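Cry23AA1 (Bacillus thuringiensis, PDB 4RHZ) is a crystal toxin, probably insecticidal, that forms a binary complex with Cry37Aa1, binds zinc and probably makes membrane pores as other aerolysin-type toxins do. Local coordinates at residues D8-Y13 with G171-R176; N12-V17 with L183-Y188; V189-L194 with L201-K206. One frame throughout, in Å; residues are numbered along the deposited sequence.

All three contacts lie at one end of this elongated, mostly beta-stranded chain, away from the zinc site of His79, Glu130 and His132. Interactions 1 and 2 use successive turns of helix 6-18 on two neighbouring strands, and their centres are about 7 Å apart; Cys175 N and Val187 O, 2.7 Å apart in a probable hydrogen bond, tie those strands together. Interaction 3, its centre about 11 Å from that of interaction 1 and about 16 Å from that of interaction 2, begins where strand 182-190 runs into helix 191-197. Leu173 N and Val189 O, 2.9 Å apart, and the packing of Tyr13 CE2 on Val189 CG2 at 3.6 Å connect it to the other two.

Interaction 1 of 3, residues D8-Y13 with G171-R176; sequences DEINNY and GTLFCR
Ile10 sends its two branches to two different residues of strand 146-179, Leu173 and Cys175. The backbones stand well apart, the closest pair of CA atoms being those of Ile10 and Cys175 at 8.0 Å, so side chains bridge the interval. From CB, which is directed at the strand, the branches part. CG2 lies anti to the backbone N and meets Cys175 SG at 3.5 Å, a close apolar contact. CG1, beside the backbone N (chi1 -74°), leads toward the other residue, and its nearest atom there is Leu173 CD2 at 4.2 Å, a looser approach. The terminal CD1 turns away from both and reaches Val189 of the adjacent strand and Leu194 of helix 191-197. Leu173 and Cys175, two positions apart, present their side chains on the same face of the strand, whereas Phe174 between them points away. No hydrogen bond crosses the contact, and all three touching residues are buried, with 125 Å² of surface enclosed between the segments. An apolar helix residue set against two alternate strand residues is the usual way a helix packs on a sheet, here helix 6-18 on one face of the sheet at one end of an aerolysin-family fold.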
loop_
_atom_site.group_PDB
_atom_site.type_symbol
_atom_site.label_atom_id
_atom_site.label_comp_id
_atom_site.label_asym_id
_atom_site.label_seq_id
_atom_site.Cartn_x
_atom_site.Cartn_y
_atom_site.Cartn_z
ATOM N N ASP A 8 18.979 26.348 20.943
ATOM C CA ASP A 8 18.207 26.437 22.188
ATOM C C ASP A 8 18.819 25.493 23.224
ATOM O O ASP A 8 18.677 25.720 24.417
ATOM C CB ASP A 8 16.733 26.039 22.021
ATOM C CG ASP A 8 15.909 27.028 21.147
ATOM O OD1 ASP A 8 16.248 28.243 20.967
ATOM O OD2 ASP A 8 14.858 26.573 20.664
ATOM N N GLU A 9 19.397 24.382 22.796
ATOM C CA GLU A 9 19.864 23.400 23.756
ATOM C C GLU A 9 21.269 23.880 24.294
ATOM O O GLU A 9 21.586 23.648 25.474
ATOM C CB GLU A 9 20.028 22.005 23.195
ATOM C CG GLU A 9 18.782 21.235 22.714
ATOM C CD GLU A 9 17.682 21.130 23.690
ATOM O OE1 GLU A 9 17.988 20.994 24.906
ATOM O OE2 GLU A 9 16.494 21.192 23.238
ATOM N N ILE A 10 22.058 24.554 23.440
ATOM C CA ILE A 10 23.234 25.279 23.905
ATOM C C ILE A 10 22.772 26.381 24.875
ATOM O O ILE A 10 23.343 26.594 25.907
ATOM C CB ILE A 10 23.991 25.928 22.767
ATOM C CG1 ILE A 10 24.742 24.906 21.980
ATOM C CG2 ILE A 10 24.977 26.956 23.307
ATOM C CD1 ILE A 10 25.389 23.891 22.789
ATOM N N ASN A 11 21.692 27.039 24.567
ATOM C CA ASN A 11 21.226 28.049 25.471
ATOM C C ASN A 11 21.003 27.373 26.845
ATOM O O ASN A 11 21.407 27.910 27.892
ATOM C CB ASN A 11 19.970 28.694 24.891
ATOM C CG ASN A 11 19.430 29.814 25.716
ATOM O OD1 ASN A 11 18.880 29.599 26.809
ATOM N ND2 ASN A 11 19.493 31.031 25.171
ATOM N N ASN A 12 20.418 26.177 26.842
ATOM C CA ASN A 12 20.037 25.590 28.118
ATOM C C ASN A 12 21.279 25.102 28.885
ATOM O O ASN A 12 21.361 25.248 30.083
ATOM C CB ASN A 12 18.944 24.496 27.980
ATOM C CG ASN A 12 18.570 23.859 29.337
ATOM O OD1 ASN A 12 17.945 24.487 30.227
ATOM N ND2 ASN A 12 18.958 22.599 29.500
ATOM N N TYR A 13 22.221 24.530 28.164
ATOM C CA TYR A 13 23.465 24.106 28.689
ATOM C C TYR A 13 24.211 25.299 29.367
ATOM O O TYR A 13 24.655 25.215 30.550
ATOM C CB TYR A 13 24.265 23.543 27.534
ATOM C CG TYR A 13 25.713 23.297 27.850
ATOM C CD1 TYR A 13 26.147 22.049 28.305
ATOM C CD2 TYR A 13 26.665 24.307 27.675
ATOM C CE1 TYR A 13 27.488 21.809 28.570
ATOM C CE2 TYR A 13 28.029 24.072 27.936
ATOM C CZ TYR A 13 28.424 22.837 28.393
ATOM O OH TYR A 13 29.752 22.611 28.680
ATOM N N GLY A 171 32.235 20.113 14.890
ATOM C CA GLY A 171 32.457 21.530 15.102
ATOM C C GLY A 171 31.807 22.104 16.334
ATOM O O GLY A 171 31.225 21.372 17.114
ATOM N N THR A 172 31.903 23.435 16.521
ATOM C CA THR A 172 31.554 24.003 17.807
ATOM C C THR A 172 30.712 25.230 17.622
ATOM O O THR A 172 30.609 25.768 16.514
ATOM C CB THR A 172 32.822 24.467 18.550
ATOM O OG1 THR A 172 33.517 25.432 17.735
ATOM C CG2 THR A 172 33.753 23.308 18.886
ATOM N N LEU A 173 30.091 25.657 18.712
ATOM C CA LEU A 173 29.504 26.984 18.797
ATOM C C LEU A 173 30.366 27.795 19.767
ATOM O O LEU A 173 30.865 27.271 20.788
ATOM C CB LEU A 173 28.054 26.938 19.325
ATOM C CG LEU A 173 27.081 26.372 18.275
ATOM C CD1 LEU A 173 27.113 24.811 18.381
ATOM C CD2 LEU A 173 25.681 26.957 18.461
ATOM N N PHE A 174 30.483 29.072 19.444
ATOM C CA PHE A 174 31.050 30.011 20.320
ATOM C C PHE A 174 29.976 30.565 21.201
ATOM O O PHE A 174 29.077 31.211 20.696
ATOM C CB PHE A 174 31.777 31.135 19.562
ATOM C CG PHE A 174 32.556 32.058 20.506
ATOM C CD1 PHE A 174 33.551 31.535 21.337
ATOM C CD2 PHE A 174 32.213 33.357 20.645
ATOM C CE1 PHE A 174 34.242 32.323 22.231
ATOM C CE2 PHE A 174 32.887 34.159 21.556
ATOM C CZ PHE A 174 33.920 33.640 22.341
ATOM N N CYS A 175 30.062 30.358 22.514
ATOM C CA CYS A 175 28.972 30.787 23.417
ATOM C C CYS A 175 29.362 31.837 24.496
ATOM O O CYS A 175 30.341 31.672 25.255
ATOM C CB CYS A 175 28.261 29.572 24.074
ATOM S SG CYS A 175 28.253 28.037 23.014
ATOM N N ARG A 176 28.577 32.899 24.534
ATOM C CA ARG A 176 28.724 33.977 25.444
ATOM C C ARG A 176 27.586 33.889 26.459
ATOM O O ARG A 176 26.429 33.947 26.070
ATOM C CB ARG A 176 28.671 35.331 24.674
ATOM C CG ARG A 176 29.783 35.552 23.531
ATOM C CD ARG A 176 29.546 36.894 22.785
ATOM N NE ARG A 176 30.595 37.362 21.859
ATOM C CZ ARG A 176 30.642 37.097 20.526
ATOM N NH1 ARG A 176 29.706 36.298 19.984
ATOM N NH2 ARG A 176 31.625 37.617 19.724
#

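Interaction 2 of 3, residues N12-V17 with L183-Y188; sequences NYMKEV and LIAAVY
Met14, Val187 and Ala185 make up this contact, with Met14 giving up the largest share of the 107 Å² buried between the segments. The side chain of Met14 leaves helix 6-18 toward strand 182-190 and curls on the way: CG stands beside the backbone N, and the chain then bends again at chi2 (-58°) and at chi3 (-77°). The last bend swings CE away from the extended line, and the sulfur and methyl come to rest together on the strand. SD lies 3.8 Å from Val187 CG2, and CE is nearly as close to the same methyl, at 4.0 Å. CE also reaches Ala185 CB at 3.9 Å. One strand residue is thus met by two atoms of the methionine and the other by its tip alone. Met14 and Val187 run alongside each other in opposite directions rather than meeting end to end. Val187 offers CG2 because that methyl occupies the position between its own backbone N and carbonyl carbon, while CG1 goes beside the N. Ala185 presents just its CB to the methionine tip; the nearest CA atoms, those of Met14 and Ala185, are still 8.6 Å apart. No hydrogen bond spans the two segments, so the evidence is for apolar packing alone. In the strand, Ala185 and Ile184 both face Gly177 of strand 146-179, a classic beta bulge. The helix turn around Met14 rests on the hairpin of strands 146-179 and 182-190, for Met14 packs on Cys175 of the first strand as well as on Ala185 and Val187 of the second. It also meets Val23 of strand 22-27, while Tyr18, one turn further along the helix, touches Ala185 and Val187.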
loop_
_atom_site.group_PDB
_atom_site.type_symbol
_atom_site.label_atom_id
_atom_site.label_comp_id
_atom_site.label_asym_id
_atom_site.label_seq_id
_atom_site.Cartn_x
_atom_site.Cartn_y
_atom_site.Cartn_z
ATOM N N ASN A 12 20.418 26.177 26.842
ATOM C CA ASN A 12 20.037 25.590 28.118
ATOM C C ASN A 12 21.279 25.102 28.885
ATOM O O ASN A 12 21.361 25.248 30.083
ATOM C CB ASN A 12 18.944 24.496 27.980
ATOM C CG ASN A 12 18.570 23.859 29.337
ATOM O OD1 ASN A 12 17.945 24.487 30.227
ATOM N ND2 ASN A 12 18.958 22.599 29.500
ATOM N N TYR A 13 22.221 24.530 28.164
ATOM C CA TYR A 13 23.465 24.106 28.689
ATOM C C TYR A 13 24.211 25.299 29.367
ATOM O O TYR A 13 24.655 25.215 30.550
ATOM C CB TYR A 13 24.265 23.543 27.534
ATOM C CG TYR A 13 25.713 23.297 27.850
ATOM C CD1 TYR A 13 26.147 22.049 28.305
ATOM C CD2 TYR A 13 26.665 24.307 27.675
ATOM C CE1 TYR A 13 27.488 21.809 28.570
ATOM C CE2 TYR A 13 28.029 24.072 27.936
ATOM C CZ TYR A 13 28.424 22.837 28.393
ATOM O OH TYR A 13 29.752 22.611 28.680
ATOM N N MET A 14 24.299 26.420 28.656
ATOM C CA MET A 14 24.991 27.536 29.202
ATOM C C MET A 14 24.346 28.025 30.490
ATOM O O MET A 14 25.040 28.440 31.402
ATOM C CB MET A 14 25.066 28.690 28.213
ATOM C CG MET A 14 26.051 28.517 27.101
ATOM S SD MET A 14 27.788 28.255 27.576
ATOM C CE MET A 14 28.160 29.966 27.994
ATOM N N LYS A 15 23.031 28.078 30.538
ATOM C CA LYS A 15 22.370 28.564 31.734
ATOM C C LYS A 15 22.578 27.598 32.897
ATOM O O LYS A 15 22.786 28.034 33.999
ATOM C CB LYS A 15 20.903 28.803 31.516
ATOM C CG LYS A 15 20.656 30.004 30.620
ATOM C CD LYS A 15 19.179 30.389 30.467
ATOM C CE LYS A 15 19.071 31.525 29.458
ATOM N NZ LYS A 15 17.660 31.879 29.073
ATOM N N GLU A 16 22.549 26.303 32.632
ATOM C CA GLU A 16 22.639 25.351 33.705
ATOM C C GLU A 16 24.047 25.260 34.242
ATOM O O GLU A 16 24.240 25.139 35.457
ATOM C CB GLU A 16 22.155 23.946 33.291
ATOM C CG GLU A 16 20.593 23.910 33.201
ATOM C CD GLU A 16 20.045 22.538 32.822
ATOM O OE1 GLU A 16 20.844 21.635 32.431
ATOM O OE2 GLU A 16 18.815 22.356 32.960
ATOM N N VAL A 17 25.024 25.316 33.346
ATOM C CA VAL A 17 26.363 25.032 33.724
ATOM C C VAL A 17 27.034 26.254 34.359
ATOM O O VAL A 17 27.766 26.092 35.349
ATOM C CB VAL A 17 27.172 24.525 32.545
ATOM C CG1 VAL A 17 28.705 24.594 32.851
ATOM C CG2 VAL A 17 26.726 23.076 32.186
ATOM N N LEU A 183 29.314 39.877 31.069
ATOM C CA LEU A 183 29.674 38.655 30.367
ATOM C C LEU A 183 30.470 37.849 31.330
ATOM O O LEU A 183 31.491 38.345 31.756
ATOM C CB LEU A 183 30.524 38.981 29.134
ATOM C CG LEU A 183 31.035 37.784 28.324
ATOM C CD1 LEU A 183 30.853 37.923 26.807
ATOM C CD2 LEU A 183 32.452 37.459 28.612
ATOM N N ILE A 184 30.084 36.601 31.619
ATOM C CA ILE A 184 30.785 35.765 32.609
ATOM C C ILE A 184 31.363 34.533 31.936
ATOM O O ILE A 184 32.021 33.724 32.569
ATOM C CB ILE A 184 29.797 35.251 33.721
ATOM C CG1 ILE A 184 28.596 34.521 33.056
ATOM C CG2 ILE A 184 29.295 36.448 34.569
ATOM C CD1 ILE A 184 27.717 33.626 33.949
ATOM N N ALA A 185 31.057 34.317 30.662
ATOM C CA ALA A 185 31.549 33.073 29.977
ATOM C C ALA A 185 31.700 33.298 28.494
ATOM O O ALA A 185 30.844 33.918 27.868
ATOM C CB ALA A 185 30.630 31.872 30.255
ATOM N N ALA A 186 32.792 32.820 27.943
ATOM C CA ALA A 186 33.020 32.876 26.541
ATOM C C ALA A 186 33.732 31.618 26.163
ATOM O O ALA A 186 34.954 31.609 26.110
ATOM C CB ALA A 186 33.853 34.083 26.185
ATOM N N VAL A 187 32.952 30.549 25.891
ATOM C CA VAL A 187 33.491 29.198 25.688
ATOM C C VAL A 187 33.020 28.521 24.357
ATOM O O VAL A 187 32.049 28.939 23.722
ATOM C CB VAL A 187 33.073 28.314 26.864
ATOM C CG1 VAL A 187 33.620 28.864 28.271
ATOM C CG2 VAL A 187 31.564 28.257 26.938
ATOM N N TYR A 188 33.727 27.488 23.929
ATOM C CA TYR A 188 33.335 26.760 22.767
ATOM C C TYR A 188 32.756 25.448 23.225
ATOM O O TYR A 188 33.358 24.787 24.083
ATOM C CB TYR A 188 34.543 26.418 21.928
ATOM C CG TYR A 188 35.094 27.561 21.172
ATOM C CD1 TYR A 188 34.694 27.799 19.883
ATOM C CD2 TYR A 188 36.084 28.392 21.736
ATOM C CE1 TYR A 188 35.227 28.846 19.141
ATOM C CE2 TYR A 188 36.644 29.438 20.986
ATOM C CZ TYR A 188 36.202 29.681 19.698
ATOM O OH TYR A 188 36.751 30.723 18.942
#

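Interaction 3 of 3, residues V189-L194 with L201-K206; sequences VSVADL and LNLTNK
Leu194 holds CG away from the usual staggered positions (chi1 -138°), and its end thereby turns to Leu201 and Leu203, although its CB is not aimed at them. Asn205, in contrast, has CG anti to its backbone N (chi1 -173°), which carries the amide out to the methyl of Ala192. The two leucine branches have separate partners: Leu194 CD2 meets Leu201 CD1 at 4.1 Å, and Leu194 CD1 approaches Leu203 CD1 at 4.4 Å. The side chains of Leu194 and Leu201 cross at about a right angle, so they touch near their ends instead of lying along one another. Val191 CG2 adds a loose contact with Leu203 CD2 at 4.5 Å, placing Leu203 against both Val191 and Leu194. At the edge of the cluster Ala192 CB lies 3.8 Å from Asn205 OD1, and the CA atoms of these two residues come within 4.8 Å, the nearest pair of CA atoms across the contact. This is packing of a methyl on an amide and not a hydrogen bond; the amide is engaged by Gly207 N at OD1 and by Asp196 OD1 at ND2. The start of helix 191-197 is fixed within its own segment: Ser190 N donates to Asp193 OD2 at 3.0 Å with an angle of 153°, approaching from above the carboxylate plane. That is one half of a capping box, since the Ser190 side chain makes no capping bond. Beyond the segments, Leu203 rests on Phe213 of strand 211-235 and Leu194 on Ile10 of helix 6-18. Chemically, then, the helix start and segment 201-206 are joined by hydrophobic packing of buried aliphatic groups, without a hydrogen bond between them, while the Asn205 amide, beside the apolar cluster, bonds to Gly207 and Asp196.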
loop_
_atom_site.group_PDB
_atom_site.type_symbol
_atom_site.label_atom_id
_atom_site.label_comp_id
_atom_site.label_asym_id
_atom_site.label_seq_id
_atom_site.Cartn_x
_atom_site.Cartn_y
_atom_site.Cartn_z
ATOM N N VAL A 189 31.623 25.068 22.621
ATOM C CA VAL A 189 30.923 23.855 23.000
ATOM C C VAL A 189 30.599 23.085 21.735
ATOM O O VAL A 189 30.039 23.668 20.814
ATOM C CB VAL A 189 29.640 24.165 23.767
ATOM C CG1 VAL A 189 28.962 22.855 24.183
ATOM C CG2 VAL A 189 29.952 25.067 25.010
ATOM N N SER A 190 31.109 21.845 21.667
ATOM C CA SER A 190 30.866 20.848 20.619
ATOM C C SER A 190 29.405 20.462 20.643
ATOM O O SER A 190 28.753 20.550 21.671
ATOM C CB SER A 190 31.519 19.526 21.038
ATOM O OG SER A 190 32.754 19.301 20.412
ATOM N N VAL A 191 28.955 19.861 19.556
ATOM C CA VAL A 191 27.671 19.179 19.517
ATOM C C VAL A 191 27.819 17.772 20.114
ATOM O O VAL A 191 26.933 17.281 20.834
ATOM C CB VAL A 191 27.140 19.259 18.037
ATOM C CG1 VAL A 191 28.356 18.927 16.990
ATOM C CG2 VAL A 191 25.849 18.490 17.844
ATOM N N ALA A 192 28.966 17.140 19.909
ATOM C CA ALA A 192 29.356 15.985 20.794
ATOM C C ALA A 192 29.271 16.251 22.301
ATOM O O ALA A 192 28.761 15.426 23.037
ATOM C CB ALA A 192 30.757 15.523 20.482
ATOM N N ASP A 193 29.802 17.384 22.772
ATOM C CA ASP A 193 29.714 17.781 24.199
ATOM C C ASP A 193 28.250 17.869 24.632
ATOM O O ASP A 193 27.844 17.402 25.737
ATOM C CB ASP A 193 30.381 19.157 24.433
ATOM C CG ASP A 193 31.876 19.140 24.184
ATOM O OD1 ASP A 193 32.481 18.053 24.333
ATOM O OD2 ASP A 193 32.446 20.219 23.830
ATOM N N LEU A 194 27.439 18.449 23.744
ATOM C CA LEU A 194 25.999 18.576 24.029
ATOM C C LEU A 194 25.394 17.185 24.145
ATOM O O LEU A 194 24.557 16.949 24.986
ATOM C CB LEU A 194 25.353 19.279 22.876
ATOM C CG LEU A 194 24.299 20.341 23.075
ATOM C CD1 LEU A 194 23.411 20.240 21.878
ATOM C CD2 LEU A 194 23.529 20.275 24.365
ATOM N N LEU A 201 18.318 13.942 23.250
ATOM C CA LEU A 201 18.157 14.852 22.112
ATOM C C LEU A 201 18.414 14.151 20.765
ATOM O O LEU A 201 18.684 14.807 19.787
ATOM C CB LEU A 201 19.165 16.031 22.259
ATOM C CG LEU A 201 19.163 16.824 23.566
ATOM C CD1 LEU A 201 20.210 17.942 23.512
ATOM C CD2 LEU A 201 17.836 17.408 23.949
ATOM N N ASN A 202 18.386 12.826 20.723
ATOM C CA ASN A 202 18.563 12.088 19.448
ATOM C C ASN A 202 19.928 12.321 18.887
ATOM O O ASN A 202 20.177 12.094 17.689
ATOM C CB ASN A 202 17.473 12.397 18.382
ATOM C CG ASN A 202 16.061 11.915 18.808
ATOM O OD1 ASN A 202 15.927 10.907 19.480
ATOM N ND2 ASN A 202 15.022 12.658 18.435
ATOM N N LEU A 203 20.837 12.752 19.760
ATOM C CA LEU A 203 22.239 12.900 19.362
ATOM C C LEU A 203 23.103 12.011 20.215
ATOM O O LEU A 203 22.889 11.929 21.437
ATOM C CB LEU A 203 22.714 14.328 19.591
ATOM C CG LEU A 203 21.983 15.375 18.818
ATOM C CD1 LEU A 203 22.021 16.735 19.605
ATOM C CD2 LEU A 203 22.623 15.438 17.419
ATOM N N THR A 204 24.105 11.414 19.577
ATOM C CA THR A 204 25.059 10.570 20.262
ATOM C C THR A 204 26.489 10.978 19.859
ATOM O O THR A 204 26.761 11.312 18.699
ATOM C CB THR A 204 24.848 9.042 19.887
ATOM O OG1 THR A 204 24.761 8.944 18.477
ATOM C CG2 THR A 204 23.577 8.462 20.486
ATOM N N ASN A 205 27.403 10.909 20.815
ATOM C CA ASN A 205 28.828 11.230 20.617
ATOM C C ASN A 205 29.440 10.010 19.980
ATOM O O ASN A 205 29.478 8.957 20.586
ATOM C CB ASN A 205 29.453 11.442 22.004
ATOM C CG ASN A 205 30.885 11.943 21.959
ATOM O OD1 ASN A 205 31.597 11.880 20.913
ATOM N ND2 ASN A 205 31.319 12.499 23.127
ATOM N N LYS A 206 29.912 10.112 18.758
ATOM C CA LYS A 206 30.434 8.918 18.149
ATOM C C LYS A 206 31.962 8.903 18.233
ATOM O O LYS A 206 32.589 8.040 17.591
ATOM C CB LYS A 206 29.960 8.801 16.675
ATOM C CG LYS A 206 28.519 8.320 16.448
ATOM C CD LYS A 206 28.335 6.786 16.660
ATOM C CE LYS A 206 27.702 6.490 18.043
ATOM N NZ LYS A 206 28.258 5.286 18.803
#